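Local coordinates for protein 1,4-beta-N-Acetylmuramidase M1 (Streptomyces coelicolor, PDB 1JFX) that hydrolyses the beta-1,4 linkages between N-acetylmuramic acid and N-acetylglucosamine in bacterial peptidoglycan, including the diacetylated form, as a secreted bacteriolytic lysozyme, at residues Asp134-Thr139 against Lys157-Val162; Thr114-Trp119 against Thr146-Trp151; Phe181-Ala186 against Asp196-Lys201. All coordinates share one frame; numbering follows the deposited sequence.

Interaction 1: Asp134-Thr139 against Lys157-Val162; sequences DVVIYT and KSPFWV
Tyr138 drives the edge of its ring at one face of the Trp161 indole, CD2 lying 3.3 Å from CD2 of Trp161 and the two planes meeting at 74°, a T-shaped pair inside the beta/alpha-barrel of this family 25 glycosidase. Both side chains leave the same face of the sheet, and on it each ring is swung out with CG anti to the backbone N (chi1 166° in Tyr138). Each ring also has a polar partner beyond the pair: Tyr138 OH bonds to Gln183, and Trp161 NE1 to Asn200. Tyr138 further touches Asp98 and Glu100, both predicted active-site residues, which places the aromatic pair beside the probable catalytic centre. On the opposite side of the sheet Phe160 receives Thr139 CG2 at its ring edge, 3.7 Å from CE1, while its ring stacks with Phe176. The strands 136-139 and 160-163 run parallel, joined through helix 141-148 as a beta-alpha-beta crossover. Three backbone bonds link the two segments, the shortest from Trp161 N to Ile137 O at 2.7 Å. Before the strands begin, a side chain takes over the pairing: Ser158 OG donates to Val135 O at 2.7 Å, approaching 21° out of the carbonyl plane.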
loop_
_atom_site.group_PDB
_atom_site.type_symbol
_atom_site.label_atom_id
_atom_site.label_comp_id
_atom_site.label_asym_id
_atom_site.label_seq_id
_atom_site.Cartn_x
_atom_site.Cartn_y
_atom_site.Cartn_z
ATOM N N ASP A 134 5.992 -8.549 6.722
ATOM C CA ASP A 134 4.768 -8.060 7.374
ATOM C C ASP A 134 4.100 -7.127 6.350
ATOM O O ASP A 134 4.683 -6.122 5.934
ATOM C CB ASP A 134 5.094 -7.248 8.633
ATOM C CG ASP A 134 5.539 -8.111 9.793
ATOM O OD1 ASP A 134 5.065 -9.258 9.902
ATOM O OD2 ASP A 134 6.352 -7.635 10.624
ATOM N N VAL A 135 2.877 -7.452 5.950
ATOM C CA VAL A 135 2.176 -6.646 4.969
ATOM C C VAL A 135 1.896 -5.242 5.514
ATOM O O VAL A 135 1.606 -5.070 6.700
ATOM C CB VAL A 135 0.846 -7.328 4.554
ATOM C CG1 VAL A 135 -0.147 -7.300 5.719
ATOM C CG2 VAL A 135 0.270 -6.638 3.305
ATOM N N VAL A 136 2.028 -4.238 4.649
ATOM C CA VAL A 136 1.746 -2.857 5.028
ATOM C C VAL A 136 0.240 -2.656 4.840
ATOM O O VAL A 136 -0.312 -3.042 3.816
ATOM C CB VAL A 136 2.517 -1.886 4.109
ATOM C CG1 VAL A 136 2.086 -0.444 4.364
ATOM C CG2 VAL A 136 4.012 -2.058 4.352
ATOM N N ILE A 137 -0.426 -2.051 5.818
ATOM C CA ILE A 137 -1.859 -1.818 5.708
ATOM C C ILE A 137 -2.170 -0.381 5.285
ATOM O O ILE A 137 -1.787 0.579 5.970
ATOM C CB ILE A 137 -2.587 -2.117 7.060
ATOM C CG1 ILE A 137 -2.529 -3.621 7.362
ATOM C CG2 ILE A 137 -4.060 -1.644 6.989
ATOM C CD1 ILE A 137 -3.090 -3.989 8.743
ATOM N N TYR A 138 -2.830 -0.245 4.135
ATOM C CA TYR A 138 -3.263 1.067 3.638
ATOM C C TYR A 138 -4.753 1.149 3.900
ATOM O O TYR A 138 -5.512 0.258 3.485
ATOM C CB TYR A 138 -3.024 1.218 2.123
ATOM C CG TYR A 138 -3.760 2.407 1.493
ATOM C CD1 TYR A 138 -5.103 2.305 1.101
ATOM C CD2 TYR A 138 -3.113 3.636 1.297
ATOM C CE1 TYR A 138 -5.776 3.387 0.533
ATOM C CE2 TYR A 138 -3.775 4.725 0.721
ATOM C CZ TYR A 138 -5.111 4.594 0.341
ATOM O OH TYR A 138 -5.777 5.665 -0.244
ATOM N N THR A 139 -5.171 2.213 4.574
ATOM C CA THR A 139 -6.591 2.416 4.865
ATOM C C THR A 139 -6.807 3.821 5.396
ATOM O O THR A 139 -5.863 4.610 5.487
ATOM C CB THR A 139 -7.101 1.384 5.915
ATOM O OG1 THR A 139 -8.526 1.482 6.032
ATOM C CG2 THR A 139 -6.483 1.626 7.280
ATOM N N LYS A 157 2.140 -5.940 14.095
ATOM C CA LYS A 157 2.245 -6.797 12.913
ATOM C C LYS A 157 2.369 -6.108 11.563
ATOM O O LYS A 157 3.028 -6.628 10.673
ATOM C CB LYS A 157 1.036 -7.724 12.824
ATOM C CG LYS A 157 0.995 -8.852 13.833
ATOM C CD LYS A 157 -0.234 -9.698 13.555
ATOM C CE LYS A 157 -0.255 -10.974 14.359
ATOM N NZ LYS A 157 -1.530 -11.702 14.098
ATOM N N SER A 158 1.712 -4.965 11.393
ATOM C CA SER A 158 1.755 -4.283 10.104
ATOM C C SER A 158 2.074 -2.802 10.119
ATOM O O SER A 158 1.493 -2.051 10.910
ATOM C CB SER A 158 0.400 -4.416 9.390
ATOM O OG SER A 158 0.146 -5.726 8.911
ATOM N N PRO A 159 3.002 -2.360 9.251
ATOM C CA PRO A 159 3.318 -0.927 9.200
ATOM C C PRO A 159 2.017 -0.275 8.694
ATOM O O PRO A 159 1.252 -0.897 7.940
ATOM C CB PRO A 159 4.422 -0.844 8.147
ATOM C CG PRO A 159 5.120 -2.175 8.278
ATOM C CD PRO A 159 3.991 -3.157 8.488
ATOM N N PHE A 160 1.774 0.975 9.076
ATOM C CA PHE A 160 0.542 1.663 8.697
ATOM C C PHE A 160 0.733 2.729 7.621
ATOM O O PHE A 160 1.562 3.625 7.764
ATOM C CB PHE A 160 -0.049 2.280 9.988
ATOM C CG PHE A 160 -1.336 3.050 9.804
ATOM C CD1 PHE A 160 -2.404 2.517 9.087
ATOM C CD2 PHE A 160 -1.504 4.281 10.440
ATOM C CE1 PHE A 160 -3.624 3.202 9.012
ATOM C CE2 PHE A 160 -2.724 4.975 10.373
ATOM C CZ PHE A 160 -3.782 4.434 9.660
ATOM N N TRP A 161 -0.023 2.609 6.532
ATOM C CA TRP A 161 0.011 3.601 5.457
ATOM C C TRP A 161 -1.358 4.280 5.533
ATOM O O TRP A 161 -2.379 3.723 5.127
ATOM C CB TRP A 161 0.221 2.918 4.107
ATOM C CG TRP A 161 0.184 3.849 2.928
ATOM C CD1 TRP A 161 0.106 5.215 2.943
ATOM C CD2 TRP A 161 0.205 3.461 1.555
ATOM N NE1 TRP A 161 0.073 5.702 1.652
ATOM C CE2 TRP A 161 0.130 4.640 0.781
ATOM C CE3 TRP A 161 0.272 2.219 0.902
ATOM C CZ2 TRP A 161 0.120 4.617 -0.619
ATOM C CZ3 TRP A 161 0.261 2.190 -0.486
ATOM C CH2 TRP A 161 0.185 3.383 -1.236
ATOM N N VAL A 162 -1.371 5.489 6.080
ATOM C CA VAL A 162 -2.614 6.216 6.286
ATOM C C VAL A 162 -2.985 7.139 5.147
ATOM O O VAL A 162 -2.152 7.892 4.654
ATOM C CB VAL A 162 -2.547 7.026 7.612
ATOM C CG1 VAL A 162 -1.336 7.941 7.621
ATOM C CG2 VAL A 162 -3.842 7.816 7.815
#

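Interaction 2: Thr114-Trp119 against Thr146-Trp151; sequences TQMRTW and TCTGSW
Cys147 opens the contact by turning its carbonyl O to Met116, whose CB lies 3.5 Å away, while its sulfur is committed to the disulfide with Cys108. The junction thus ties the end of helix 141-148 to helix 113-131, on the periphery of the barrel. Thr148 supplies the main polar anchor. Its carbonyl O is gripped side-on by Arg117, through NE at 2.9 Å and through NH2 at 3.0 Å, and the acceptor lies within 1° of the guanidinium plane. Thr148 OG1 points to other work: it accepts from Trp151 N at 3.1 Å in an ST motif, and it bonds to Trp144 O one helical turn back. Gly149, the first residue to leave helical geometry, has a positive phi, and its carbonyl O receives a weak bond from Arg117 NH2. A water bridges this corner, donating to Gly149 O at 2.7 Å and accepting weakly from Arg117 NH2. Beyond Ser150 the chain swings back, and Trp151 lays one face of its indole against the Arg117 side chain from CB to the guanidinium. The extended chain of Arg117 from CG to NE lays its methylenes over that face; CD sits 3.5 Å from the centroid of the five-membered ring, only 5° from its normal, in a CH-pi contact. Farther out the guanidinium lies nearly parallel to the indole, 15° between planes, with Trp151 CD1 over its face and 3.4 Å from Arg117 CZ. Arg117 therefore spends its polar edge on carbonyls and its face on carbon. The carbonyls fix the rotation of the guanidinium in its plane and the indole backs one face; the carbonyl oxygens and the pi face probably help to stabilise the positive charge, the two segments supplying no carboxylate.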
loop_
_atom_site.group_PDB
_atom_site.type_symbol
_atom_site.label_atom_id
_atom_site.label_comp_id
_atom_site.label_asym_id
_atom_site.label_seq_id
_atom_site.Cartn_x
_atom_site.Cartn_y
_atom_site.Cartn_z
ATOM N N THR A 114 -15.544 -8.785 14.118
ATOM C CA THR A 114 -14.728 -9.946 14.446
ATOM C C THR A 114 -14.300 -10.695 13.175
ATOM O O THR A 114 -13.153 -11.145 13.065
ATOM C CB THR A 114 -15.482 -10.913 15.402
ATOM O OG1 THR A 114 -15.729 -10.244 16.648
ATOM C CG2 THR A 114 -14.653 -12.168 15.666
ATOM N N GLN A 115 -15.207 -10.839 12.213
ATOM C CA GLN A 115 -14.853 -11.528 10.973
ATOM C C GLN A 115 -13.828 -10.726 10.184
ATOM O O GLN A 115 -12.971 -11.297 9.504
ATOM C CB GLN A 115 -16.080 -11.749 10.090
ATOM C CG GLN A 115 -17.078 -12.755 10.637
ATOM C CD GLN A 115 -18.343 -12.783 9.807
ATOM O OE1 GLN A 115 -18.918 -11.734 9.504
ATOM N NE2 GLN A 115 -18.785 -13.984 9.427
ATOM N N MET A 116 -13.921 -9.403 10.266
ATOM C CA MET A 116 -12.997 -8.562 9.521
ATOM C C MET A 116 -11.618 -8.656 10.151
ATOM O O MET A 116 -10.614 -8.663 9.445
ATOM C CB MET A 116 -13.468 -7.106 9.512
ATOM C CG MET A 116 -12.596 -6.187 8.652
ATOM S SD MET A 116 -12.558 -6.657 6.912
ATOM C CE MET A 116 -14.172 -6.008 6.373
ATOM N N ARG A 117 -11.565 -8.722 11.479
ATOM C CA ARG A 117 -10.279 -8.856 12.153
ATOM C C ARG A 117 -9.637 -10.160 11.690
ATOM O O ARG A 117 -8.451 -10.204 11.377
ATOM C CB ARG A 117 -10.464 -8.885 13.670
ATOM C CG ARG A 117 -10.893 -7.550 14.225
ATOM C CD ARG A 117 -11.099 -7.604 15.726
ATOM N NE ARG A 117 -11.505 -6.299 16.232
ATOM C CZ ARG A 117 -11.519 -5.976 17.522
ATOM N NH1 ARG A 117 -11.158 -6.870 18.434
ATOM N NH2 ARG A 117 -11.863 -4.749 17.896
ATOM N N THR A 118 -10.431 -11.227 11.652
ATOM C CA THR A 118 -9.928 -12.524 11.214
ATOM C C THR A 118 -9.431 -12.455 9.777
ATOM O O THR A 118 -8.368 -12.988 9.460
ATOM C CB THR A 118 -11.028 -13.596 11.323
ATOM O OG1 THR A 118 -11.371 -13.764 12.704
ATOM C CG2 THR A 118 -10.547 -14.947 10.756
ATOM N N TRP A 119 -10.197 -11.793 8.917
ATOM C CA TRP A 119 -9.831 -11.672 7.505
ATOM C C TRP A 119 -8.462 -10.997 7.347
ATOM O O TRP A 119 -7.599 -11.465 6.587
ATOM C CB TRP A 119 -10.914 -10.867 6.762
ATOM C CG TRP A 119 -10.886 -11.035 5.249
ATOM C CD1 TRP A 119 -11.688 -11.852 4.507
ATOM C CD2 TRP A 119 -9.997 -10.390 4.318
ATOM N NE1 TRP A 119 -11.360 -11.761 3.172
ATOM C CE2 TRP A 119 -10.323 -10.872 3.029
ATOM C CE3 TRP A 119 -8.957 -9.452 4.449
ATOM C CZ2 TRP A 119 -9.642 -10.449 1.877
ATOM C CZ3 TRP A 119 -8.278 -9.031 3.301
ATOM C CH2 TRP A 119 -8.625 -9.531 2.037
ATOM N N THR A 146 -14.253 1.994 12.065
ATOM C CA THR A 146 -15.579 1.454 11.849
ATOM C C THR A 146 -15.627 -0.044 11.594
ATOM O O THR A 146 -16.339 -0.780 12.296
ATOM C CB THR A 146 -16.265 2.178 10.685
ATOM O OG1 THR A 146 -16.530 3.523 11.086
ATOM C CG2 THR A 146 -17.566 1.482 10.283
ATOM N N CYS A 147 -14.864 -0.508 10.607
ATOM C CA CYS A 147 -14.913 -1.911 10.245
ATOM C C CYS A 147 -14.146 -2.906 11.106
ATOM O O CYS A 147 -14.440 -4.095 11.063
ATOM C CB CYS A 147 -14.532 -2.072 8.777
ATOM S SG CYS A 147 -15.606 -1.163 7.618
ATOM N N THR A 148 -13.174 -2.447 11.891
ATOM C CA THR A 148 -12.469 -3.382 12.769
ATOM C C THR A 148 -12.842 -3.116 14.216
ATOM O O THR A 148 -12.413 -3.825 15.122
ATOM C CB THR A 148 -10.925 -3.287 12.649
ATOM O OG1 THR A 148 -10.433 -2.130 13.343
ATOM C CG2 THR A 148 -10.520 -3.213 11.198
ATOM N N GLY A 149 -13.658 -2.093 14.439
ATOM C CA GLY A 149 -14.018 -1.773 15.806
ATOM C C GLY A 149 -12.821 -1.263 16.588
ATOM O O GLY A 149 -12.585 -1.692 17.722
ATOM N N SER A 150 -12.067 -0.350 15.977
ATOM C CA SER A 150 -10.892 0.269 16.584
ATOM C C SER A 150 -9.922 -0.781 17.118
ATOM O O SER A 150 -9.453 -0.700 18.245
ATOM C CB SER A 150 -11.320 1.212 17.715
ATOM O OG SER A 150 -12.222 2.194 17.228
ATOM N N TRP A 151 -9.595 -1.748 16.269
ATOM C CA TRP A 151 -8.725 -2.858 16.645
ATOM C C TRP A 151 -7.237 -2.517 16.788
ATOM O O TRP A 151 -6.656 -1.864 15.915
ATOM C CB TRP A 151 -8.925 -3.969 15.605
ATOM C CG TRP A 151 -8.270 -5.297 15.888
ATOM C CD1 TRP A 151 -8.194 -5.951 17.087
ATOM C CD2 TRP A 151 -7.698 -6.177 14.915
ATOM N NE1 TRP A 151 -7.610 -7.192 16.918
ATOM C CE2 TRP A 151 -7.299 -7.353 15.592
ATOM C CE3 TRP A 151 -7.490 -6.089 13.530
ATOM C CZ2 TRP A 151 -6.702 -8.431 14.928
ATOM C CZ3 TRP A 151 -6.897 -7.164 12.870
ATOM C CH2 TRP A 151 -6.513 -8.314 13.571
HETATM O O HOH W 1 -11.254 -2.837 19.791
#

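Interaction 3: Phe181-Ala186 against Asp196-Lys201; sequences FWQYSA and DVDRNK
Gln183 and Asn200 face each other as a non-hydrogen-bonded antiparallel pair where buried side chains pack closely, in the strands 181-185 and 196-201 of the barrel sheet. Asn200 OD1 presses against Gln183, 3.0 Å from its CA. The side chain of Gln183, extended beyond CG, carries its amide past Asp198: Gln183 NE2 passes 3.2 Å from Asp198 OD2, but at a poor angle for a bond. NE2 donates instead to Asp9 OD2, a predicted active-site carboxylate that also receives Asn200 ND2, and Gln183 OE1 accepts from Trp165 NE1. On one side of this pair Trp182 and Lys201 exchange two backbone bonds, each 2.9 Å long. On the other the register slips by one residue, a beta bulge at Tyr184 that lets Tyr184 N reach Arg199 O while Arg199 N bonds to Ser185 O. With CG wedged between its backbone N and carbonyl carbon (chi1 62°), Tyr184 folds back across the neighbouring strand, and Arg199 O comes over one face of its ring. Its hydroxyl stands over one face of the Arg199 guanidinium, 3.1 Å from NE but too badly angled for a bond; OH is hydrogen-bonded to Gln6 instead. Toward Ala186 the contact opens to solvent: the chain turns a corner, Ala186 and Asp198 are partly exposed, and a water lies within hydrogen-bonding distance of Ala186 O and Asp198 OD1, even though OD1 still touches Ala186 CB at 3.3 Å. Asp196, exposed at this end, makes a salt bridge to Arg189. The chemistry implies a division of labour: the inner amides, held by several partners at once, probably help to hold the Asp9 carboxylate in place, Asp198 sits beside Asp9 with a water near OD1, and Asp196 is answered by an ion pair.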
loop_
_atom_site.group_PDB
_atom_site.type_symbol
_atom_site.label_atom_id
_atom_site.label_comp_id
_atom_site.label_asym_id
_atom_site.label_seq_id
_atom_site.Cartn_x
_atom_site.Cartn_y
_atom_site.Cartn_z
ATOM N N PHE A 181 3.746 5.301 6.160
ATOM C CA PHE A 181 3.542 6.052 4.914
ATOM C C PHE A 181 2.276 6.864 5.122
ATOM O O PHE A 181 1.399 6.472 5.900
ATOM C CB PHE A 181 3.337 5.124 3.710
ATOM C CG PHE A 181 4.569 4.368 3.314
ATOM C CD1 PHE A 181 5.573 4.991 2.578
ATOM C CD2 PHE A 181 4.714 3.035 3.655
ATOM C CE1 PHE A 181 6.703 4.294 2.186
ATOM C CE2 PHE A 181 5.851 2.321 3.262
ATOM C CZ PHE A 181 6.840 2.945 2.532
ATOM N N TRP A 182 2.173 7.993 4.428
ATOM C CA TRP A 182 0.988 8.829 4.544
ATOM C C TRP A 182 0.637 9.406 3.176
ATOM O O TRP A 182 1.435 10.115 2.562
ATOM C CB TRP A 182 1.240 9.944 5.568
ATOM C CG TRP A 182 0.273 11.100 5.548
ATOM C CD1 TRP A 182 -1.063 11.075 5.234
ATOM C CD2 TRP A 182 0.589 12.462 5.860
ATOM N NE1 TRP A 182 -1.591 12.352 5.335
ATOM C CE2 TRP A 182 -0.595 13.214 5.716
ATOM C CE3 TRP A 182 1.767 13.118 6.245
ATOM C CZ2 TRP A 182 -0.635 14.595 5.941
ATOM C CZ3 TRP A 182 1.727 14.487 6.471
ATOM C CH2 TRP A 182 0.531 15.209 6.313
ATOM N N GLN A 183 -0.552 9.059 2.687
ATOM C CA GLN A 183 -1.026 9.574 1.402
ATOM C C GLN A 183 -1.734 10.879 1.757
ATOM O O GLN A 183 -2.817 10.857 2.347
ATOM C CB GLN A 183 -2.012 8.597 0.772
ATOM C CG GLN A 183 -2.351 8.903 -0.684
ATOM C CD GLN A 183 -3.399 7.944 -1.179
ATOM O OE1 GLN A 183 -4.549 7.999 -0.736
ATOM N NE2 GLN A 183 -3.008 7.028 -2.071
ATOM N N TYR A 184 -1.130 12.006 1.384
ATOM C CA TYR A 184 -1.671 13.319 1.743
ATOM C C TYR A 184 -2.362 14.079 0.631
ATOM O O TYR A 184 -2.915 15.161 0.860
ATOM C CB TYR A 184 -0.554 14.181 2.353
ATOM C CG TYR A 184 0.607 14.461 1.423
ATOM C CD1 TYR A 184 0.562 15.528 0.535
ATOM C CD2 TYR A 184 1.750 13.648 1.428
ATOM C CE1 TYR A 184 1.613 15.789 -0.328
ATOM C CE2 TYR A 184 2.822 13.903 0.556
ATOM C CZ TYR A 184 2.734 14.983 -0.316
ATOM O OH TYR A 184 3.755 15.292 -1.168
ATOM N N SER A 185 -2.328 13.522 -0.571
ATOM C CA SER A 185 -2.998 14.145 -1.702
ATOM C C SER A 185 -3.291 13.132 -2.786
ATOM O O SER A 185 -2.522 12.191 -2.979
ATOM C CB SER A 185 -2.137 15.250 -2.308
ATOM O OG SER A 185 -2.789 15.825 -3.435
ATOM N N ALA A 186 -4.412 13.331 -3.476
ATOM C CA ALA A 186 -4.781 12.482 -4.593
ATOM C C ALA A 186 -4.808 13.358 -5.839
ATOM O O ALA A 186 -5.168 12.892 -6.922
ATOM C CB ALA A 186 -6.163 11.858 -4.361
ATOM N N ASP A 196 -3.731 14.033 -12.262
ATOM C CA ASP A 196 -3.688 13.866 -10.815
ATOM C C ASP A 196 -2.925 12.628 -10.373
ATOM O O ASP A 196 -3.119 11.537 -10.915
ATOM C CB ASP A 196 -5.111 13.782 -10.241
ATOM C CG ASP A 196 -5.863 15.095 -10.333
ATOM O OD1 ASP A 196 -5.229 16.168 -10.427
ATOM O OD2 ASP A 196 -7.113 15.050 -10.288
ATOM N N VAL A 197 -2.049 12.796 -9.396
ATOM C CA VAL A 197 -1.309 11.652 -8.872
ATOM C C VAL A 197 -1.371 11.667 -7.349
ATOM O O VAL A 197 -1.410 12.733 -6.727
ATOM C CB VAL A 197 0.182 11.654 -9.325
ATOM C CG1 VAL A 197 0.961 12.766 -8.625
ATOM C CG2 VAL A 197 0.799 10.282 -9.041
ATOM N N ASP A 198 -1.425 10.478 -6.754
ATOM C CA ASP A 198 -1.434 10.331 -5.304
ATOM C C ASP A 198 -0.012 10.553 -4.806
ATOM O O ASP A 198 0.930 9.928 -5.316
ATOM C CB ASP A 198 -1.838 8.915 -4.895
ATOM C CG ASP A 198 -3.276 8.580 -5.225
ATOM O OD1 ASP A 198 -4.085 9.501 -5.444
ATOM O OD2 ASP A 198 -3.607 7.366 -5.228
ATOM N N ARG A 199 0.140 11.423 -3.807
ATOM C CA ARG A 199 1.459 11.711 -3.243
ATOM C C ARG A 199 1.540 11.201 -1.816
ATOM O O ARG A 199 0.596 11.342 -1.026
ATOM C CB ARG A 199 1.761 13.214 -3.278
ATOM C CG ARG A 199 1.815 13.789 -4.699
ATOM C CD ARG A 199 2.485 15.160 -4.734
ATOM N NE ARG A 199 3.858 15.078 -4.240
ATOM C CZ ARG A 199 4.681 16.118 -4.144
ATOM N NH1 ARG A 199 4.269 17.322 -4.518
ATOM N NH2 ARG A 199 5.910 15.957 -3.647
ATOM N N ASN A 200 2.689 10.622 -1.492
ATOM C CA ASN A 200 2.933 10.034 -0.178
ATOM C C ASN A 200 4.211 10.527 0.452
ATOM O O ASN A 200 5.172 10.889 -0.246
ATOM C CB ASN A 200 3.065 8.524 -0.322
ATOM C CG ASN A 200 1.834 7.907 -0.904
ATOM O OD1 ASN A 200 0.804 7.834 -0.242
ATOM N ND2 ASN A 200 1.913 7.488 -2.164
ATOM N N LYS A 201 4.214 10.521 1.782
ATOM C CA LYS A 201 5.393 10.876 2.558
ATOM C C LYS A 201 5.768 9.608 3.349
ATOM O O LYS A 201 4.889 8.823 3.733
ATOM C CB LYS A 201 5.056 12.010 3.536
ATOM C CG LYS A 201 6.220 12.444 4.409
ATOM C CD LYS A 201 5.839 13.687 5.204
ATOM C CE LYS A 201 6.827 13.981 6.324
ATOM N NZ LYS A 201 8.197 14.329 5.833
HETATM O O HOH W 2 -4.694 10.396 -8.364
#

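Overall arrangement
A parallel strand pair, a helix junction and an antiparallel strand pair illustrate how chemistry follows position in one barrel. Interaction 1 is the buried core. Interactions 1 and 3 share the same sheet, since strands 160-163 and 181-185 are neighbours, and they meet also through Val162 O and Gln183 N, a probable hydrogen bond. Interaction 3 closes the barrel with antiparallel pairing; its polar side chains reach predicted active-site Asp9, and its Ala186-Asp196 end is wetter. Interaction 2 lies at the periphery, its centre about 25 Å from that of interaction 3, and joins helices that flank strand 136-139 in sequence. Aromatic packing marks the core, amide networks the neighbourhood of the predicted active site, and an arginine on carbonyls and indole the surface.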